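Teichoic acid D-alanine hydrolase (Staphylococcus aureus, PDB 5ZH8) removes D-alanyl esters from wall teichoic acid and lipoteichoic acid in the cell envelope, and affects methicillin resistance, autolysis and cell wall structure. Local coordinates at residues D327-Y331 with G332-K336; L167-M171 with L172-G176. One frame throughout, in Å; residues are numbered along the deposited sequence.

Contact 1 (D327-Y331 with G332-K336); sequences DEYRY and GFYAK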
loop_
_atom_site.group_PDB
_atom_site.type_symbol
_atom_site.label_atom_id
_atom_site.label_comp_id
_atom_site.label_asym_id
_atom_site.label_seq_id
_atom_site.Cartn_x
_atom_site.Cartn_y
_atom_site.Cartn_z
ATOM N N ASP A 327 -8.459 -15.964 20.059
ATOM C CA ASP A 327 -8.003 -15.664 18.709
ATOM C C ASP A 327 -6.505 -15.880 18.607
ATOM O O ASP A 327 -5.820 -16.049 19.616
ATOM C CB ASP A 327 -8.354 -14.211 18.343
ATOM C CG ASP A 327 -9.835 -13.891 18.558
ATOM O OD1 ASP A 327 -10.645 -14.807 18.316
ATOM O OD2 ASP A 327 -10.188 -12.772 19.002
ATOM N N GLU A 328 -6.004 -15.886 17.377
ATOM C CA GLU A 328 -4.566 -15.942 17.132
ATOM C C GLU A 328 -3.925 -14.684 17.692
ATOM O O GLU A 328 -2.829 -14.730 18.259
ATOM C CB GLU A 328 -4.273 -16.053 15.632
ATOM C CG GLU A 328 -4.724 -17.365 15.013
ATOM C CD GLU A 328 -4.352 -17.497 13.546
ATOM O OE1 GLU A 328 -4.102 -16.463 12.884
ATOM O OE2 GLU A 328 -4.317 -18.645 13.051
ATOM N N TYR A 329 -4.629 -13.566 17.542
ATOM C CA TYR A 329 -4.155 -12.277 18.033
ATOM C C TYR A 329 -4.277 -12.171 19.551
ATOM O O TYR A 329 -5.298 -12.530 20.118
ATOM C CB TYR A 329 -4.946 -11.145 17.381
ATOM C CG TYR A 329 -4.310 -9.790 17.540
ATOM C CD1 TYR A 329 -3.270 -9.405 16.724
ATOM C CD2 TYR A 329 -4.746 -8.894 18.509
ATOM C CE1 TYR A 329 -2.680 -8.171 16.844
ATOM C CE2 TYR A 329 -4.154 -7.651 18.644
ATOM C CZ TYR A 329 -3.122 -7.299 17.805
ATOM O OH TYR A 329 -2.518 -6.070 17.903
ATOM N N ARG A 330 -3.219 -11.693 20.194
ATOM C CA ARG A 330 -3.269 -11.310 21.601
ATOM C C ARG A 330 -2.114 -10.362 21.921
ATOM O O ARG A 330 -1.011 -10.497 21.371
ATOM C CB ARG A 330 -3.223 -12.532 22.537
ATOM C CG ARG A 330 -1.824 -13.090 22.831
ATOM C CD ARG A 330 -1.159 -13.696 21.594
ATOM N NE ARG A 330 -2.040 -14.673 20.971
ATOM C CZ ARG A 330 -2.293 -15.878 21.463
ATOM N NH1 ARG A 330 -1.716 -16.298 22.583
ATOM N NH2 ARG A 330 -3.131 -16.676 20.823
ATOM N N TYR A 331 -2.377 -9.403 22.805
ATOM C CA TYR A 331 -1.338 -8.512 23.331
ATOM C C TYR A 331 -0.411 -7.957 22.246
ATOM O O TYR A 331 0.806 -7.913 22.417
ATOM C CB TYR A 331 -0.545 -9.230 24.437
ATOM C CG TYR A 331 -1.382 -9.492 25.664
ATOM C CD1 TYR A 331 -1.587 -8.488 26.616
ATOM C CD2 TYR A 331 -1.999 -10.731 25.871
ATOM C CE1 TYR A 331 -2.358 -8.716 27.744
ATOM C CE2 TYR A 331 -2.776 -10.962 26.997
ATOM C CZ TYR A 331 -2.953 -9.950 27.926
ATOM O OH TYR A 331 -3.723 -10.170 29.044
ATOM N N GLY A 332 -1.002 -7.549 21.129
ATOM C CA GLY A 332 -0.262 -6.902 20.049
ATOM C C GLY A 332 0.406 -7.792 19.015
ATOM O O GLY A 332 1.142 -7.288 18.177
ATOM N N PHE A 333 0.163 -9.100 19.052
ATOM C CA PHE A 333 0.808 -10.018 18.095
ATOM C C PHE A 333 0.001 -11.291 17.862
ATOM O O PHE A 333 -0.971 -11.558 18.560
ATOM C CB PHE A 333 2.215 -10.366 18.576
ATOM C CG PHE A 333 2.244 -11.367 19.695
ATOM C CD1 PHE A 333 2.076 -10.962 21.023
ATOM C CD2 PHE A 333 2.429 -12.713 19.425
ATOM C CE1 PHE A 333 2.094 -11.887 22.050
ATOM C CE2 PHE A 333 2.442 -13.646 20.451
ATOM C CZ PHE A 333 2.276 -13.230 21.763
ATOM N N TYR A 334 0.429 -12.070 16.879
ATOM C CA TYR A 334 -0.293 -13.262 16.447
ATOM C C TYR A 334 0.424 -14.550 16.827
ATOM O O TYR A 334 1.607 -14.702 16.563
ATOM C CB TYR A 334 -0.449 -13.234 14.930
ATOM C CG TYR A 334 -1.326 -12.124 14.415
ATOM C CD1 TYR A 334 -2.691 -12.311 14.279
ATOM C CD2 TYR A 334 -0.790 -10.886 14.049
ATOM C CE1 TYR A 334 -3.508 -11.301 13.804
ATOM C CE2 TYR A 334 -1.603 -9.870 13.571
ATOM C CZ TYR A 334 -2.958 -10.085 13.449
ATOM O OH TYR A 334 -3.780 -9.091 12.975
ATOM N N ALA A 335 -0.309 -15.469 17.445
ATOM C CA ALA A 335 0.124 -16.853 17.578
ATOM C C ALA A 335 -0.636 -17.668 16.546
ATOM O O ALA A 335 -1.851 -17.812 16.646
ATOM C CB ALA A 335 -0.159 -17.371 18.975
ATOM N N LYS A 336 0.081 -18.182 15.548
ATOM C CA LYS A 336 -0.533 -18.926 14.449
ATOM C C LYS A 336 -0.099 -20.400 14.470
ATOM O O LYS A 336 0.751 -20.782 15.273
ATOM C CB LYS A 336 -0.178 -18.266 13.119
ATOM C CG LYS A 336 -0.527 -16.785 13.051
ATOM C CD LYS A 336 -0.169 -16.192 11.697
ATOM C CE LYS A 336 -1.159 -15.128 11.261
ATOM N NZ LYS A 336 -2.484 -15.717 10.908
HETATM O O HOH W 1 -0.182 -5.549 16.795
#
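A tight antiparallel beta hairpin joins strands 329-330 and 333-335 through a type I' turn from Arg-330 to Phe-333. Arg-330 and Phe-333 form the hydrogen-bonded pair, with Arg-330 N 2.8 Å from Phe-333 O and Phe-333 N returning a bond to Arg-330 O. Their side chains share one face of the hairpin, where CD of Arg-330 lies over the Phe-333 ring in a CH-pi contact, 3.8 Å from the ring centroid. Bends at chi2 and chi3 (-67° and -53°) fold the arginine back along the hairpin, and the methyl CB of Ala-335 sits over the centre of one guanidinium face. NE of Arg-330 donates to Glu-328 O at 2.8 Å, while Ala-335 N reaches the same oxygen from the opposite side of the carbonyl plane at 2.7 Å. The outer guanidinium nitrogens bond to the carbonyls of Leu-316 and Glu-319, tying the hairpin to the end of helix 310-318. On the other face, Tyr-329 and Tyr-334 form the non-hydrogen-bonded pair and a T-shaped stack, planes at 67°, in which the Tyr-329 ring turns its CD1 edge onto the face of Tyr-334, toward the rim of that ring. Near the open end, the side chains of Glu-328 and Lys-336 run roughly perpendicular, and Lys-336 NZ donates to OE1 of Glu-328 on its syn side, 2.7 Å away, in a salt bridge.

Contact 2 (L167-M171 with L172-G176); sequences LKDLM and LHQSG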
loop_
_atom_site.group_PDB
_atom_site.type_symbol
_atom_site.label_atom_id
_atom_site.label_comp_id
_atom_site.label_asym_id
_atom_site.label_seq_id
_atom_site.Cartn_x
_atom_site.Cartn_y
_atom_site.Cartn_z
ATOM N N LEU A 167 -11.201 -4.382 29.240
ATOM C CA LEU A 167 -9.855 -4.194 28.696
ATOM C C LEU A 167 -9.540 -5.253 27.646
ATOM O O LEU A 167 -8.861 -4.967 26.663
ATOM C CB LEU A 167 -8.799 -4.270 29.801
ATOM C CG LEU A 167 -8.717 -3.138 30.816
ATOM C CD1 LEU A 167 -7.629 -3.448 31.836
ATOM C CD2 LEU A 167 -8.438 -1.811 30.127
ATOM N N LYS A 168 -10.031 -6.471 27.874
ATOM C CA LYS A 168 -9.803 -7.596 26.975
ATOM C C LYS A 168 -10.348 -7.339 25.572
ATOM O O LYS A 168 -9.724 -7.739 24.593
ATOM C CB LYS A 168 -10.423 -8.877 27.546
ATOM C CG LYS A 168 -9.995 -10.132 26.803
ATOM C CD LYS A 168 -10.499 -11.409 27.443
ATOM C CE LYS A 168 -9.628 -12.589 27.022
ATOM N NZ LYS A 168 -10.272 -13.914 27.242
ATOM N N ASP A 169 -11.503 -6.684 25.479
ATOM C CA ASP A 169 -12.115 -6.378 24.185
ATOM C C ASP A 169 -11.330 -5.333 23.384
ATOM O O ASP A 169 -11.343 -5.358 22.156
ATOM C CB ASP A 169 -13.571 -5.935 24.368
ATOM C CG ASP A 169 -14.498 -7.088 24.715
ATOM O OD1 ASP A 169 -14.029 -8.240 24.742
ATOM O OD2 ASP A 169 -15.697 -6.845 24.967
ATOM N N LEU A 170 -10.652 -4.421 24.074
ATOM C CA LEU A 170 -9.723 -3.507 23.422
ATOM C C LEU A 170 -8.506 -4.278 22.930
ATOM O O LEU A 170 -8.119 -4.178 21.770
ATOM C CB LEU A 170 -9.254 -2.425 24.388
ATOM C CG LEU A 170 -10.287 -1.490 25.004
ATOM C CD1 LEU A 170 -9.641 -0.699 26.128
ATOM C CD2 LEU A 170 -10.851 -0.547 23.962
ATOM N N MET A 171 -7.912 -5.048 23.834
ATOM C CA MET A 171 -6.736 -5.861 23.543
ATOM C C MET A 171 -6.944 -6.780 22.340
ATOM O O MET A 171 -6.040 -6.941 21.522
ATOM C CB MET A 171 -6.364 -6.684 24.788
ATOM C CG MET A 171 -5.145 -7.581 24.644
ATOM S SD MET A 171 -5.515 -9.195 23.922
ATOM C CE MET A 171 -6.401 -10.001 25.248
ATOM N N LEU A 172 -8.135 -7.365 22.232
ATOM C CA LEU A 172 -8.451 -8.313 21.156
ATOM C C LEU A 172 -9.027 -7.652 19.891
ATOM O O LEU A 172 -9.375 -8.356 18.940
ATOM C CB LEU A 172 -9.443 -9.379 21.659
ATOM C CG LEU A 172 -9.018 -10.340 22.774
ATOM C CD1 LEU A 172 -10.218 -11.135 23.264
ATOM C CD2 LEU A 172 -7.912 -11.277 22.325
ATOM N N HIS A 173 -9.121 -6.321 19.876
ATOM C CA HIS A 173 -9.748 -5.570 18.775
ATOM C C HIS A 173 -11.201 -5.977 18.522
ATOM O O HIS A 173 -11.549 -6.376 17.418
ATOM C CB HIS A 173 -8.937 -5.686 17.473
ATOM C CG HIS A 173 -7.569 -5.089 17.555
ATOM N ND1 HIS A 173 -7.353 -3.742 17.758
ATOM C CD2 HIS A 173 -6.347 -5.654 17.436
ATOM C CE1 HIS A 173 -6.052 -3.509 17.777
ATOM N NE2 HIS A 173 -5.419 -4.653 17.590
ATOM N N GLN A 174 -12.038 -5.868 19.550
ATOM C CA GLN A 174 -13.471 -6.150 19.432
ATOM C C GLN A 174 -14.290 -5.274 20.382
ATOM O O GLN A 174 -15.269 -5.724 20.980
ATOM C CB GLN A 174 -13.743 -7.633 19.695
ATOM C CG GLN A 174 -13.262 -8.124 21.052
ATOM C CD GLN A 174 -13.608 -9.582 21.309
ATOM O OE1 GLN A 174 -13.632 -10.404 20.391
ATOM N NE2 GLN A 174 -13.874 -9.909 22.568
ATOM N N SER A 175 -13.893 -4.009 20.486
ATOM C CA SER A 175 -14.505 -3.070 21.422
ATOM C C SER A 175 -15.770 -2.418 20.871
ATOM O O SER A 175 -16.661 -2.038 21.630
ATOM C CB SER A 175 -13.493 -1.988 21.787
ATOM O OG SER A 175 -13.073 -1.278 20.637
ATOM N N GLY A 176 -15.840 -2.283 19.551
ATOM C CA GLY A 176 -16.953 -1.595 18.903
ATOM C C GLY A 176 -16.715 -0.107 18.744
ATOM O O GLY A 176 -17.611 0.625 18.325
#
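The amides of Leu-172, His-173 and Gln-174 donate backbone hydrogen bonds to carbonyls of helix 167-171. Leu-172 N still makes a helical bond to Lys-168 O at 2.9 Å. Two further amides turn back into the last turn: His-173 N to Leu-170 O, approached from well above the carbonyl plane, and Gln-174 N to Asp-169 O at 2.7 Å. Among side chains the polar link is Asp-169 with Gln-174. CG of Gln-174 stands between its own backbone N and carbonyl carbon (chi1 57°), and from there the extended chain carries NE2 to 2.7 Å from OD1 of Asp-169. The bond is nearly straight, 167° at the hydrogen, and lies in the amide plane, yet it meets the carboxylate from above, the two planes being 70° apart. OD2 of Asp-169 pairs with Lys-207 in a salt bridge, so the carboxylate is held by two partners, Gln-174 at OD1 and Lys-207 at OD2. Apolar contacts complete the packing: Leu-172 sends CD2 to within 3.5 Å of Met-171 CE and CD1 to 3.7 Å from Lys-168 CG, while Leu-170 CD2 packs on CB of Ser-175. Beyond them, Asn-215 of helix 213-227 bonds to both His-173 ND1 and Ser-175 OG. The positive phi of His-173, with the two returning amide bonds, makes this helix end a Schellman motif.

In the fold
Along the chain contact 2 comes first and contact 1 follows far later, yet their centres lie only about 13 Å apart, on the same side of the chain's centre. Contact 1 forms the edge of the eight-stranded antiparallel sheet, with 329-330 outermost; contact 2 ends a short helix of the helical part of the beta-lactamase-like fold. They meet directly: Tyr-329 OH is 3.2 Å from His-173 NE2, a probable hydrogen bond, and Met-171 SD packs 3.3 Å from Tyr-331 N. Tyr-216 of helix 213-227 joins both, bonding to Met-171 O and more weakly to Gly-332 N. The sheet edge and the helical part are thus held together through this junction.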